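Local structure of receptor-type adenylate cyclase GRESAG 4.3 (Trypanosoma brucei, 1FX4) at residues A[192-197]-A[214-219]. The protein converts ATP to 3',5'-cyclic AMP and diphosphate with magnesium as cofactor, this chain being the catalytic domain of a receptor-type cyclase. Sequence-based numbering, arbitrary orientation.
Sequences NQLDVT and YQLNAV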
loop_
_atom_site.group_PDB
_atom_site.type_symbol
_atom_site.label_atom_id
_atom_site.label_comp_id
_atom_site.label_asym_id
_atom_site.label_seq_id
_atom_site.Cartn_x
_atom_site.Cartn_y
_atom_site.Cartn_z
ATOM N N ASN A 192 31.349 9.894 11.281
ATOM C CA ASN A 192 32.444 9.138 11.874
ATOM C C ASN A 192 31.988 8.193 12.983
ATOM O O ASN A 192 32.729 7.301 13.378
ATOM C CB ASN A 192 33.533 10.089 12.369
ATOM C CG ASN A 192 34.158 10.889 11.238
ATOM O OD1 ASN A 192 34.364 10.371 10.128
ATOM N ND2 ASN A 192 34.448 12.163 11.504
ATOM N N GLN A 193 30.769 8.388 13.481
ATOM C CA GLN A 193 30.226 7.517 14.522
ATOM C C GLN A 193 29.558 6.299 13.893
ATOM O O GLN A 193 29.156 5.378 14.590
ATOM C CB GLN A 193 29.197 8.260 15.374
ATOM C CG GLN A 193 29.791 9.322 16.290
ATOM C CD GLN A 193 28.747 9.995 17.158
ATOM O OE1 GLN A 193 28.956 10.199 18.355
ATOM N NE2 GLN A 193 27.615 10.353 16.558
ATOM N N LEU A 194 29.465 6.302 12.568
ATOM C CA LEU A 194 28.823 5.219 11.824
ATOM C C LEU A 194 29.781 4.314 11.072
ATOM O O LEU A 194 30.875 4.725 10.683
ATOM C CB LEU A 194 27.857 5.807 10.800
ATOM C CG LEU A 194 26.795 6.782 11.304
ATOM C CD1 LEU A 194 26.158 7.465 10.102
ATOM C CD2 LEU A 194 25.763 6.052 12.142
ATOM N N ASP A 195 29.347 3.076 10.865
ATOM C CA ASP A 195 30.114 2.098 10.114
ATOM C C ASP A 195 29.375 2.062 8.779
ATOM O O ASP A 195 28.235 1.606 8.710
ATOM C CB ASP A 195 30.053 0.735 10.802
ATOM C CG ASP A 195 30.964 -0.299 10.144
ATOM O OD1 ASP A 195 31.256 -0.188 8.927
ATOM O OD2 ASP A 195 31.377 -1.241 10.856
ATOM N N VAL A 196 30.011 2.580 7.739
ATOM C CA VAL A 196 29.387 2.655 6.428
ATOM C C VAL A 196 30.264 2.076 5.331
ATOM O O VAL A 196 31.490 2.132 5.411
ATOM C CB VAL A 196 29.057 4.137 6.088
ATOM C CG1 VAL A 196 28.437 4.259 4.709
ATOM C CG2 VAL A 196 28.122 4.718 7.130
ATOM N N THR A 197 29.619 1.509 4.318
ATOM C CA THR A 197 30.306 0.942 3.165
ATOM C C THR A 197 29.783 1.639 1.919
ATOM O O THR A 197 28.569 1.743 1.711
ATOM C CB THR A 197 30.057 -0.579 3.029
ATOM O OG1 THR A 197 30.768 -1.269 4.063
ATOM C CG2 THR A 197 30.532 -1.099 1.663
ATOM N N TYR A 214 25.186 4.504 -0.083
ATOM C CA TYR A 214 26.004 4.187 1.090
ATOM C C TYR A 214 25.275 3.189 1.975
ATOM O O TYR A 214 24.135 3.428 2.367
ATOM C CB TYR A 214 26.311 5.448 1.897
ATOM C CG TYR A 214 27.164 6.406 1.117
ATOM C CD1 TYR A 214 26.593 7.285 0.205
ATOM C CD2 TYR A 214 28.552 6.364 1.221
ATOM C CE1 TYR A 214 27.382 8.093 -0.597
ATOM C CE2 TYR A 214 29.351 7.168 0.428
ATOM C CZ TYR A 214 28.762 8.025 -0.481
ATOM O OH TYR A 214 29.553 8.793 -1.296
ATOM N N GLN A 215 25.945 2.078 2.281
ATOM C CA GLN A 215 25.375 1.029 3.113
ATOM C C GLN A 215 25.750 1.238 4.562
ATOM O O GLN A 215 26.932 1.269 4.896
ATOM C CB GLN A 215 25.875 -0.335 2.641
ATOM C CG GLN A 215 25.506 -1.509 3.514
ATOM C CD GLN A 215 26.131 -2.803 2.990
ATOM O OE1 GLN A 215 27.011 -3.397 3.621
ATOM N NE2 GLN A 215 25.694 -3.223 1.830
ATOM N N LEU A 216 24.738 1.398 5.407
ATOM C CA LEU A 216 24.944 1.574 6.837
ATOM C C LEU A 216 25.068 0.155 7.387
ATOM O O LEU A 216 24.110 -0.627 7.340
ATOM C CB LEU A 216 23.739 2.278 7.470
ATOM C CG LEU A 216 23.748 2.432 8.995
ATOM C CD1 LEU A 216 24.897 3.345 9.417
ATOM C CD2 LEU A 216 22.409 2.990 9.484
ATOM N N ASN A 217 26.255 -0.173 7.891
ATOM C CA ASN A 217 26.515 -1.505 8.435
ATOM C C ASN A 217 25.985 -1.646 9.860
ATOM O O ASN A 217 26.755 -1.774 10.814
ATOM C CB ASN A 217 28.012 -1.787 8.385
ATOM C CG ASN A 217 28.559 -1.699 6.985
ATOM O OD1 ASN A 217 29.655 -1.157 6.755
ATOM N ND2 ASN A 217 27.804 -2.236 6.032
ATOM N N ALA A 218 24.662 -1.656 9.980
ATOM C CA ALA A 218 23.981 -1.754 11.267
ATOM C C ALA A 218 24.285 -3.038 12.020
ATOM O O ALA A 218 24.354 -3.036 13.243
ATOM C CB ALA A 218 22.488 -1.590 11.084
ATOM N N VAL A 219 24.442 -4.136 11.286
ATOM C CA VAL A 219 24.770 -5.429 11.882
ATOM C C VAL A 219 26.036 -5.844 11.130
ATOM O O VAL A 219 25.971 -6.493 10.082
ATOM C CB VAL A 219 23.635 -6.461 11.641
ATOM C CG1 VAL A 219 24.002 -7.831 12.242
ATOM C CG2 VAL A 219 22.320 -5.957 12.257
#
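Thr197 and Gln215 form an antiparallel hydrogen-bonded pair, with Thr197 N to Gln215 O at 2.8 Å and Gln215 N to Thr197 O at 2.7 Å. Val196 and Leu216 make the next, non-hydrogen-bonded pair, and beyond it Asn217 N donates a hydrogen bond to Asp195 O at 2.8 Å. This is the open end of the hairpin of strands 196-202 and 211-216, at the edge of the central sheet of the cyclase domain.

On one face, Leu216 CD1 meets Leu194 CD2 at 3.9 Å and lies near Val196 CG2. With chi1 at 179°, Val196 CG1 lies beside its own carbonyl carbon, which brings it to Tyr214 CB and the ring edge. Met178 and helix 71-87 also pack on Leu216.

Thr197 and Gln215 point to the other face, where the polar groups of Asn217 and Asp195 gather beside them. Thr197 OG1 donates to Asn217 OD1 at 2.9 Å, in the amide plane and on a lone pair. Asn217 ND2 reaches Gln215 OE1 in a weak bond.

Asp195 OD1 lies equally close to Asn217 OD1, a doubtful pair of acceptors. A flipped amide or a protonated carboxylate are possible readings. The backbone bonds are sure: two hold Thr197 and Gln215, and the third extends the pairing past the strands.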